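Local coordinates for tetratricopeptide TPR_2 repeat protein (Thermobaculum terrenum, PDB 5DJS) that is of undescribed function but combines tetratricopeptide repeats with a glycosyltransferase family 41 region of the GT-B type and holds a bound uridine-5'-diphosphate, at residues T266-M276 and Y297-Y308. The protein carries 1 engineered substitution. Sequence-based numbering, arbitrary orientation.
Sequences TWLAAINTTGM and YTERLVRLSRFY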
loop_
_atom_site.group_PDB
_atom_site.type_symbol
_atom_site.label_atom_id
_atom_site.label_comp_id
_atom_site.label_asym_id
_atom_site.label_seq_id
_atom_site.Cartn_x
_atom_site.Cartn_y
_atom_site.Cartn_z
ATOM N N THR A 266 -10.405 10.480 -0.476
ATOM C CA THR A 266 -9.290 9.510 -0.487
ATOM C C THR A 266 -9.664 8.318 0.412
ATOM O O THR A 266 -10.131 8.502 1.538
ATOM C CB THR A 266 -7.928 10.171 -0.121
ATOM O OG1 THR A 266 -6.851 9.299 -0.493
ATOM C CG2 THR A 266 -7.816 10.542 1.367
ATOM N N TRP A 267 -9.487 7.106 -0.107
ATOM C CA TRP A 267 -9.940 5.887 0.568
ATOM C C TRP A 267 -9.139 4.662 0.093
ATOM O O TRP A 267 -8.694 4.617 -1.069
ATOM C CB TRP A 267 -11.444 5.658 0.311
ATOM C CG TRP A 267 -11.929 4.292 0.747
ATOM C CD1 TRP A 267 -12.071 3.841 2.028
ATOM C CD2 TRP A 267 -12.313 3.206 -0.101
ATOM N NE1 TRP A 267 -12.520 2.544 2.031
ATOM C CE2 TRP A 267 -12.678 2.130 0.737
ATOM C CE3 TRP A 267 -12.394 3.040 -1.488
ATOM C CZ2 TRP A 267 -13.106 0.905 0.235
ATOM C CZ3 TRP A 267 -12.821 1.813 -1.994
ATOM C CH2 TRP A 267 -13.171 0.762 -1.132
ATOM N N LEU A 268 -8.951 3.700 1.007
ATOM C CA LEU A 268 -8.398 2.363 0.728
ATOM C C LEU A 268 -6.888 2.261 0.939
ATOM O O LEU A 268 -6.439 1.446 1.727
ATOM C CB LEU A 268 -8.797 1.845 -0.663
ATOM C CG LEU A 268 -8.510 0.390 -0.995
ATOM C CD1 LEU A 268 -9.515 -0.490 -0.306
ATOM C CD2 LEU A 268 -8.626 0.157 -2.482
ATOM N N ALA A 269 -6.119 3.091 0.248
ATOM C CA ALA A 269 -4.658 3.077 0.339
ATOM C C ALA A 269 -4.147 4.064 1.378
ATOM O O ALA A 269 -3.050 3.892 1.910
ATOM C CB ALA A 269 -4.042 3.385 -1.024
ATOM N N ALA A 270 -4.935 5.096 1.665
ATOM C CA ALA A 270 -4.524 6.142 2.576
ATOM C C ALA A 270 -4.214 5.553 3.933
ATOM O O ALA A 270 -4.997 4.776 4.463
ATOM C CB ALA A 270 -5.606 7.203 2.689
ATOM N N ILE A 271 -3.027 5.885 4.435
ATOM C CA ILE A 271 -2.617 5.660 5.836
ATOM C C ILE A 271 -2.414 6.966 6.605
ATOM O O ILE A 271 -2.104 6.951 7.799
ATOM C CB ILE A 271 -1.307 4.837 5.924
ATOM C CG1 ILE A 271 -0.182 5.506 5.125
ATOM C CG2 ILE A 271 -1.543 3.412 5.429
ATOM C CD1 ILE A 271 1.200 5.064 5.533
ATOM N N ASN A 272 -2.551 8.092 5.912
ATOM C CA ASN A 272 -2.442 9.414 6.526
ATOM C C ASN A 272 -3.011 10.450 5.537
ATOM O O ASN A 272 -3.435 10.102 4.424
ATOM C CB ASN A 272 -0.953 9.697 6.868
ATOM C CG ASN A 272 -0.724 10.688 8.030
ATOM O OD1 ASN A 272 0.415 10.979 8.320
ATOM N ND2 ASN A 272 -1.758 11.176 8.697
ATOM N N THR A 273 -3.025 11.717 5.934
ATOM C CA THR A 273 -3.517 12.784 5.088
ATOM C C THR A 273 -2.737 12.880 3.793
ATOM O O THR A 273 -1.546 12.545 3.750
ATOM C CB THR A 273 -3.475 14.145 5.825
ATOM O OG1 THR A 273 -4.210 15.118 5.070
ATOM C CG2 THR A 273 -2.021 14.636 6.079
ATOM N N THR A 274 -3.422 13.322 2.741
ATOM C CA THR A 274 -2.771 13.761 1.509
ATOM C C THR A 274 -2.046 15.099 1.701
ATOM O O THR A 274 -1.147 15.435 0.924
ATOM C CB THR A 274 -3.786 13.971 0.376
ATOM O OG1 THR A 274 -4.818 14.880 0.810
ATOM C CG2 THR A 274 -4.397 12.635 -0.057
ATOM N N GLY A 275 -2.487 15.869 2.704
ATOM C CA GLY A 275 -1.983 17.195 2.977
ATOM C C GLY A 275 -2.715 18.291 2.222
ATOM O O GLY A 275 -2.481 19.482 2.497
ATOM N N MET A 276 -3.616 17.904 1.309
ATOM C CA MET A 276 -4.195 18.820 0.322
ATOM C C MET A 276 -5.463 19.504 0.835
ATOM O O MET A 276 -6.259 18.884 1.532
ATOM C CB MET A 276 -4.545 18.053 -0.957
ATOM C CG MET A 276 -3.361 17.430 -1.664
ATOM S SD MET A 276 -3.854 16.274 -2.958
ATOM C CE MET A 276 -4.622 17.378 -4.140
ATOM N N TYR A 297 -5.277 16.103 9.804
ATOM C CA TYR A 297 -5.803 15.868 8.457
ATOM C C TYR A 297 -6.460 17.108 7.875
ATOM O O TYR A 297 -7.332 17.709 8.506
ATOM C CB TYR A 297 -6.836 14.734 8.504
ATOM C CG TYR A 297 -6.244 13.395 8.867
ATOM C CD1 TYR A 297 -5.923 13.088 10.196
ATOM C CD2 TYR A 297 -5.981 12.439 7.889
ATOM C CE1 TYR A 297 -5.357 11.867 10.541
ATOM C CE2 TYR A 297 -5.413 11.211 8.221
ATOM C CZ TYR A 297 -5.107 10.921 9.551
ATOM O OH TYR A 297 -4.547 9.704 9.886
ATOM N N THR A 298 -6.047 17.481 6.666
ATOM C CA THR A 298 -6.744 18.517 5.893
ATOM C C THR A 298 -8.139 18.044 5.498
ATOM O O THR A 298 -9.085 18.821 5.508
ATOM C CB THR A 298 -6.000 18.874 4.602
ATOM O OG1 THR A 298 -5.698 17.668 3.890
ATOM C CG2 THR A 298 -4.726 19.662 4.908
ATOM N N GLU A 299 -8.251 16.767 5.155
ATOM C CA GLU A 299 -9.538 16.166 4.830
ATOM C C GLU A 299 -10.410 16.081 6.088
ATOM O O GLU A 299 -9.885 16.048 7.211
ATOM C CB GLU A 299 -9.371 14.737 4.276
ATOM C CG GLU A 299 -8.343 14.549 3.164
ATOM C CD GLU A 299 -6.948 14.160 3.658
ATOM O OE1 GLU A 299 -6.636 14.317 4.857
ATOM O OE2 GLU A 299 -6.138 13.728 2.831
ATOM N N ARG A 300 -11.729 16.033 5.902
ATOM C CA ARG A 300 -12.628 15.667 6.993
ATOM C C ARG A 300 -12.673 14.151 7.084
ATOM O O ARG A 300 -12.937 13.466 6.087
ATOM C CB ARG A 300 -14.042 16.190 6.778
ATOM C CG ARG A 300 -14.286 17.580 7.320
ATOM C CD ARG A 300 -15.765 17.900 7.241
ATOM N NE ARG A 300 -16.001 19.268 6.780
ATOM C CZ ARG A 300 -17.005 19.664 5.994
ATOM N NH1 ARG A 300 -17.915 18.805 5.525
ATOM N NH2 ARG A 300 -17.099 20.948 5.660
ATOM N N LEU A 301 -12.414 13.633 8.281
ATOM C CA LEU A 301 -12.428 12.198 8.507
ATOM C C LEU A 301 -13.875 11.695 8.539
ATOM O O LEU A 301 -14.732 12.293 9.189
ATOM C CB LEU A 301 -11.713 11.863 9.819
ATOM C CG LEU A 301 -10.222 12.199 9.883
ATOM C CD1 LEU A 301 -9.717 12.053 11.308
ATOM C CD2 LEU A 301 -9.408 11.313 8.955
ATOM N N VAL A 302 -14.133 10.609 7.815
ATOM C CA VAL A 302 -15.440 9.962 7.781
ATOM C C VAL A 302 -15.264 8.618 8.475
ATOM O O VAL A 302 -14.793 7.656 7.866
ATOM C CB VAL A 302 -15.934 9.783 6.326
ATOM C CG1 VAL A 302 -17.208 8.956 6.252
ATOM C CG2 VAL A 302 -16.156 11.133 5.670
ATOM N N ARG A 303 -15.629 8.567 9.752
ATOM C CA ARG A 303 -15.446 7.366 10.561
ATOM C C ARG A 303 -16.646 6.422 10.435
ATOM O O ARG A 303 -17.584 6.486 11.237
ATOM C CB ARG A 303 -15.241 7.743 12.029
ATOM C CG ARG A 303 -14.074 8.673 12.315
ATOM C CD ARG A 303 -14.170 9.220 13.735
ATOM N NE ARG A 303 -12.862 9.592 14.284
ATOM C CZ ARG A 303 -12.219 10.739 14.054
ATOM N NH1 ARG A 303 -12.733 11.682 13.260
ATOM N NH2 ARG A 303 -11.042 10.953 14.629
ATOM N N LEU A 304 -16.611 5.534 9.443
ATOM C CA LEU A 304 -17.650 4.507 9.295
ATOM C C LEU A 304 -17.800 3.676 10.588
ATOM O O LEU A 304 -16.813 3.407 11.284
ATOM C CB LEU A 304 -17.322 3.544 8.148
ATOM C CG LEU A 304 -17.205 4.065 6.719
ATOM C CD1 LEU A 304 -16.742 2.937 5.807
ATOM C CD2 LEU A 304 -18.511 4.657 6.233
ATOM N N SER A 305 -19.032 3.245 10.876
ATOM C CA SER A 305 -19.347 2.449 12.083
ATOM C C SER A 305 -19.172 0.929 11.878
ATOM O O SER A 305 -19.756 0.129 12.594
ATOM C CB SER A 305 -20.775 2.765 12.512
ATOM O OG SER A 305 -21.647 2.516 11.422
ATOM N N ARG A 306 -18.390 0.553 10.872
ATOM C CA ARG A 306 -17.889 -0.798 10.662
ATOM C C ARG A 306 -16.398 -0.660 10.258
ATOM O O ARG A 306 -15.868 0.450 10.204
ATOM C CB ARG A 306 -18.670 -1.466 9.528
ATOM C CG ARG A 306 -18.504 -0.758 8.194
ATOM C CD ARG A 306 -19.117 -1.473 7.017
ATOM N NE ARG A 306 -18.897 -2.922 6.943
ATOM C CZ ARG A 306 -17.742 -3.547 6.743
ATOM N NH1 ARG A 306 -16.597 -2.895 6.643
ATOM N NH2 ARG A 306 -17.726 -4.866 6.658
ATOM N N PHE A 307 -15.755 -1.775 9.920
ATOM C CA PHE A 307 -14.385 -1.767 9.402
ATOM C C PHE A 307 -14.331 -1.007 8.074
ATOM O O PHE A 307 -15.261 -1.098 7.277
ATOM C CB PHE A 307 -13.880 -3.210 9.232
ATOM C CG PHE A 307 -12.426 -3.322 8.852
ATOM C CD1 PHE A 307 -11.434 -2.745 9.647
ATOM C CD2 PHE A 307 -12.040 -4.029 7.709
ATOM C CE1 PHE A 307 -10.099 -2.859 9.303
ATOM C CE2 PHE A 307 -10.701 -4.147 7.364
ATOM C CZ PHE A 307 -9.728 -3.564 8.166
ATOM N N TYR A 308 -13.248 -0.260 7.837
ATOM C CA TYR A 308 -13.169 0.624 6.659
ATOM C C TYR A 308 -13.005 -0.070 5.298
ATOM O O TYR A 308 -12.891 0.621 4.297
ATOM C CB TYR A 308 -12.079 1.689 6.854
ATOM C CG TYR A 308 -10.647 1.274 6.505
ATOM C CD1 TYR A 308 -9.994 0.234 7.187
ATOM C CD2 TYR A 308 -9.932 1.953 5.516
ATOM C CE1 TYR A 308 -8.691 -0.123 6.875
ATOM C CE2 TYR A 308 -8.625 1.604 5.202
ATOM C CZ TYR A 308 -8.008 0.566 5.880
ATOM O OH TYR A 308 -6.712 0.226 5.567
#
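Two donors of T274 grip OE2 of the buried E299. The backbone N-H of T274 meets the syn lone pair of E299 OE2, with N 2.7 Å from OE2, in a nearly straight bond (169°). T274 OG1 is also 2.7 Å from E299 OE2, but it comes from above the carboxylate plane. The other oxygen, E299 OE1, accepts from T273 OG1 at 2.6 Å. Three bonds thus fix the rotation of the carboxylate and would probably favour its charged form. The E299 chain is bent about its CB-CG bond (chi2 92°), which helps bring the carboxylate to the threonines.

Both threonines also make ST turns. T273 OG1 accepts from G275 N, and T274 OG1 accepts from M276 N. T298 binds the chain at the end of these turns. Its OG1 donates to M276 O over 2.7 Å, from above the carbonyl plane, while its CG2 rests on G275 O. The ring of Y297 lies obliquely against the backbone at T273, with CE2 3.3 Å from T273 N.

A separate bond joins the far ends. W267 NE1 donates to Y308 O at 3.0 Å, with the acceptor in the indole plane. CG of W267 is anti to its backbone N (chi1 169°), and this rotation brings NE1, at the indole edge, up to the Y308 carbonyl.

The contact is packing at the edge of a six-stranded parallel sheet, in one of the two Rossmann-like halves of a GT-B fold. It ties the loop after strand 263-266 to residues flanking edge strand 300-304 on both sides. Strand 281-285 lies between strands 263-266 and 300-304. Helix 129-143 packs on T273, M276 and T298, and helix 479-521 packs on V302 and L304.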